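Local coordinates for protein NADPH-flavin oxidoreductase (Vibrio parahaemolyticus serotype O3:K6, PDB 5UU6) that binds FMN and probably uses NADPH to reduce flavins or nitro compounds, as a dimeric member of the flavin oxidoreductase Frp family, at residues Asn5-Ile8 against Gln9-Gly13; Leu146-Pro149 against Gln150-Ile154. All blocks are in the same frame, centred on the assembly; numbering follows the deposited sequence.

Interaction 1 (Asn5-Gly13) is the short N-terminal helix 6-12 with its cap. Interaction 2 (Leu146-Ile154) is the turn that leads from helix 139-145 into strand 152-161. Their centres are about 35 Å apart, on opposite sides of the centre of the chain, and their nearest atoms stay about 24 Å apart. Each touches the second subunit. The side chains of Ile11 and Ile154 are each about 10 Å from a bound FMN. Helix 6-12 leads on to the FMN-binding His14, and the side chains of Ile11 and His14 are about 6 Å apart. The side chain of Ile154 is about 7 Å from Gly133, another FMN-binding residue.

Interaction 1: Asn5-Ile8 against Gln9-Gly13; sequences NSTI and QTILG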
loop_
_atom_site.group_PDB
_atom_site.type_symbol
_atom_site.label_atom_id
_atom_site.label_comp_id
_atom_site.label_asym_id
_atom_site.label_seq_id
_atom_site.Cartn_x
_atom_site.Cartn_y
_atom_site.Cartn_z
ATOM N N ASN A 5 -13.096 7.666 -17.583
ATOM C CA ASN A 5 -14.321 7.142 -17.009
ATOM C C ASN A 5 -14.386 7.688 -15.594
ATOM O O ASN A 5 -13.498 8.441 -15.176
ATOM C CB ASN A 5 -14.307 5.617 -17.049
ATOM C CG ASN A 5 -13.059 5.052 -16.380
ATOM O OD1 ASN A 5 -12.837 5.310 -15.219
ATOM N ND2 ASN A 5 -12.232 4.316 -17.126
ATOM N N SER A 6 -15.413 7.318 -14.835
ATOM C CA SER A 6 -15.569 7.949 -13.518
ATOM C C SER A 6 -14.578 7.400 -12.484
ATOM O O SER A 6 -14.306 8.064 -11.464
ATOM C CB SER A 6 -17.012 7.807 -13.024
ATOM O OG SER A 6 -17.341 6.461 -12.761
ATOM N N THR A 7 -14.020 6.216 -12.722
ATOM C CA THR A 7 -12.948 5.734 -11.842
ATOM C C THR A 7 -11.715 6.617 -11.961
ATOM O O THR A 7 -11.165 7.087 -10.957
ATOM C CB THR A 7 -12.586 4.287 -12.188
ATOM O OG1 THR A 7 -13.710 3.447 -11.938
ATOM C CG2 THR A 7 -11.407 3.830 -11.359
ATOM N N ILE A 8 -11.238 6.805 -13.192
ATOM C CA ILE A 8 -10.133 7.725 -13.464
ATOM C C ILE A 8 -10.451 9.123 -12.940
ATOM O O ILE A 8 -9.591 9.818 -12.373
ATOM C CB ILE A 8 -9.860 7.772 -14.976
ATOM C CG1 ILE A 8 -9.622 6.369 -15.533
ATOM C CG2 ILE A 8 -8.699 8.685 -15.271
ATOM C CD1 ILE A 8 -8.437 5.733 -14.991
ATOM N N GLN A 9 -11.666 9.586 -13.192
ATOM C CA GLN A 9 -12.033 10.905 -12.700
ATOM C C GLN A 9 -11.922 10.968 -11.173
ATOM O O GLN A 9 -11.368 11.924 -10.628
ATOM C CB GLN A 9 -13.438 11.249 -13.185
ATOM C CG GLN A 9 -13.976 12.549 -12.607
ATOM C CD GLN A 9 -15.478 12.716 -12.853
ATOM O OE1 GLN A 9 -16.193 11.746 -13.114
ATOM N NE2 GLN A 9 -15.956 13.953 -12.769
ATOM N N THR A 10 -12.370 9.927 -10.471
ATOM C CA THR A 10 -12.224 9.903 -9.010
ATOM C C THR A 10 -10.745 9.902 -8.593
ATOM O O THR A 10 -10.338 10.636 -7.677
ATOM C CB THR A 10 -12.965 8.679 -8.452
ATOM O OG1 THR A 10 -14.355 8.789 -8.791
ATOM C CG2 THR A 10 -12.813 8.548 -6.901
ATOM N N ILE A 11 -9.927 9.077 -9.254
ATOM C CA ILE A 11 -8.525 8.961 -8.868
ATOM C C ILE A 11 -7.820 10.306 -9.020
ATOM O O ILE A 11 -7.148 10.769 -8.097
ATOM C CB ILE A 11 -7.821 7.855 -9.674
ATOM C CG1 ILE A 11 -8.448 6.475 -9.365
ATOM C CG2 ILE A 11 -6.312 7.809 -9.370
ATOM C CD1 ILE A 11 -7.989 5.330 -10.295
ATOM N N LEU A 12 -7.966 10.948 -10.182
ATOM C CA LEU A 12 -7.291 12.206 -10.459
ATOM C C LEU A 12 -7.871 13.370 -9.667
ATOM O O LEU A 12 -7.152 14.331 -9.394
ATOM C CB LEU A 12 -7.348 12.522 -11.963
ATOM C CG LEU A 12 -6.711 11.490 -12.887
ATOM C CD1 LEU A 12 -6.775 11.999 -14.324
ATOM C CD2 LEU A 12 -5.264 11.175 -12.478
ATOM N N GLY A 13 -9.133 13.294 -9.265
ATOM C CA GLY A 13 -9.761 14.341 -8.480
ATOM C C GLY A 13 -9.522 14.229 -6.990
ATOM O O GLY A 13 -10.179 14.917 -6.203
#
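The capped N-terminal helix 6-12 of this FMN-dependent nitroreductase is built here from Asn5-Ile8 and Gln9-Gly13. The i to i+4 bonds of the helix start where Gln9 N donates to Asn5 O at 2.9 Å. Asn5 is the N-cap. Asn5 OD1 accepts from Ile8 N at 3.0 Å, a nearly straight bond (N-H...O 167°). The side chain folds back over the helix start because CG sits between the backbone N and the carbonyl carbon (chi1 54°). Asn5 ND2 bonds Ser124 OG of the second subunit.

Ser6 O takes two donors, both from Thr10. Thr10 OG1 donates to Ser6 O at 2.8 Å. Thr10 N donates to Ser6 O at 2.9 Å. They reach the carbonyl from opposite faces of its plane. With chi1 at -61°, OG1 stands beside the backbone N of Thr10, on the side where Ser6 O lies. Ile11 N and Leu12 N continue the series to Thr7 O and Ile8 O.

Two side-chain pairs run along the helix. The methyl Thr7 CG2 lies 3.9 Å from Ile11 CD1, and Ile8 CG2 lies 3.9 Å from Leu12 CD1. In both pairs the side chains run alongside each other and point the same way.

Thr7, Ile8 and Ile11 meet the second subunit. Thr7 OG1 bonds Thr7 OG1 of that subunit, and Ile8 packs on its Ala121. Thr10 and Ile11 also touch Leu120 of their own chain, on helix 101-124.

The helix ends at Leu12; Gly13 is the first residue past it, and its O accepts from Arg15 NH1. Asn5 OD1 thus satisfies the Ile8 N-H, which has no earlier helical carbonyl to bond, and the Thr10 hydroxyl is held by a backbone carbonyl inside the same helix. Asn5 ND2 and Thr7 OG1 bond across the dimer interface.

Interaction 2: Leu146-Pro149 against Gln150-Ile154; sequences LGLP and QNTAI
Pro149 O is gripped by two groups. Thr152 OG1 donates to Pro149 O at 2.8 Å, from 27° out of the carbonyl plane, and Lys238 NZ of the same chain is a second donor. Pro149 to Thr152 form a type II beta turn, with Asn151 at positive phi (72°). Thr152 OG1 sits between its backbone N and carbonyl carbon (chi1 67°), which turns the hydroxyl back over the turn. Thr152 OG1 also lies 3.2 Å from Leu148 CB and 3.5 Å from Pro149 CD.

Further along, Leu148 CD1 touches Ile154 CG2 at 3.6 Å, with the two side chains crossing at about a right angle. Leu146 CD1 is more loosely placed, 4.2 Å from Ile154 CG2. Gly147, at positive phi, closes helix 139-145 in a Schellman motif.

Lys238 NZ also bonds Thr152 O, spanning the two ends of the turn. Tyr184 of the second subunit packs on Leu148, Pro149 and Thr152. Ile154 touches Val142 of helix 139-145 and Val81 and Cys83 of strand 78-85. Ala153 is joined by backbone hydrogen bonding to Ile84 of that strand, which runs antiparallel.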
loop_
_atom_site.group_PDB
_atom_site.type_symbol
_atom_site.label_atom_id
_atom_site.label_comp_id
_atom_site.label_asym_id
_atom_site.label_seq_id
_atom_site.Cartn_x
_atom_site.Cartn_y
_atom_site.Cartn_z
ATOM N N LEU A 146 -6.198 0.056 21.637
ATOM C CA LEU A 146 -7.049 -0.780 20.796
ATOM C C LEU A 146 -6.972 -2.253 21.168
ATOM O O LEU A 146 -7.583 -3.074 20.476
ATOM C CB LEU A 146 -6.684 -0.617 19.318
ATOM C CG LEU A 146 -6.784 0.811 18.772
ATOM C CD1 LEU A 146 -6.361 0.873 17.313
ATOM C CD2 LEU A 146 -8.169 1.416 18.941
ATOM N N GLY A 147 -6.229 -2.592 22.223
ATOM C CA GLY A 147 -6.117 -3.963 22.703
ATOM C C GLY A 147 -5.485 -4.929 21.722
ATOM O O GLY A 147 -5.924 -6.084 21.628
ATOM N N LEU A 148 -4.439 -4.478 20.970
ATOM C CA LEU A 148 -3.899 -5.392 19.963
ATOM C C LEU A 148 -3.057 -6.489 20.619
ATOM O O LEU A 148 -2.258 -6.204 21.519
ATOM C CB LEU A 148 -3.048 -4.640 18.955
ATOM C CG LEU A 148 -3.734 -3.466 18.268
ATOM C CD1 LEU A 148 -2.727 -2.870 17.314
ATOM C CD2 LEU A 148 -4.964 -3.973 17.523
ATOM N N PRO A 149 -3.204 -7.740 20.178
ATOM C CA PRO A 149 -2.336 -8.820 20.655
ATOM C C PRO A 149 -0.956 -8.785 19.998
ATOM O O PRO A 149 -0.647 -7.963 19.141
ATOM C CB PRO A 149 -3.096 -10.082 20.236
ATOM C CG PRO A 149 -3.783 -9.682 18.962
ATOM C CD PRO A 149 -4.165 -8.214 19.167
ATOM N N GLN A 150 -0.117 -9.714 20.429
ATOM C CA GLN A 150 1.133 -9.982 19.744
ATOM C C GLN A 150 0.877 -10.349 18.285
ATOM O O GLN A 150 -0.210 -10.814 17.915
ATOM C CB GLN A 150 1.876 -11.111 20.473
ATOM C CG GLN A 150 2.390 -10.697 21.852
ATOM C CD GLN A 150 3.319 -9.486 21.779
ATOM O OE1 GLN A 150 2.920 -8.363 22.096
ATOM N NE2 GLN A 150 4.549 -9.708 21.343
ATOM N N ASN A 151 1.881 -10.099 17.442
ATOM C CA ASN A 151 1.836 -10.379 16.002
ATOM C C ASN A 151 0.918 -9.434 15.238
ATOM O O ASN A 151 0.564 -9.718 14.096
ATOM C CB ASN A 151 1.419 -11.835 15.704
ATOM C CG ASN A 151 2.520 -12.848 16.002
ATOM O OD1 ASN A 151 3.547 -12.526 16.604
ATOM N ND2 ASN A 151 2.315 -14.084 15.550
ATOM N N THR A 152 0.496 -8.327 15.843
ATOM C CA THR A 152 -0.241 -7.272 15.148
ATOM C C THR A 152 0.419 -5.937 15.483
ATOM O O THR A 152 1.096 -5.810 16.509
ATOM C CB THR A 152 -1.729 -7.231 15.546
ATOM O OG1 THR A 152 -1.840 -6.821 16.918
ATOM C CG2 THR A 152 -2.337 -8.582 15.444
ATOM N N ALA A 153 0.212 -4.938 14.623
ATOM C CA ALA A 153 0.809 -3.615 14.819
ATOM C C ALA A 153 0.017 -2.577 14.036
ATOM O O ALA A 153 -0.346 -2.831 12.896
ATOM C CB ALA A 153 2.271 -3.575 14.362
ATOM N N ILE A 154 -0.238 -1.400 14.634
ATOM C CA ILE A 154 -0.908 -0.350 13.857
ATOM C C ILE A 154 0.070 0.185 12.825
ATOM O O ILE A 154 1.287 0.156 13.015
ATOM C CB ILE A 154 -1.436 0.814 14.717
ATOM C CG1 ILE A 154 -0.252 1.515 15.371
ATOM C CG2 ILE A 154 -2.469 0.322 15.754
ATOM C CD1 ILE A 154 -0.238 3.031 15.193
#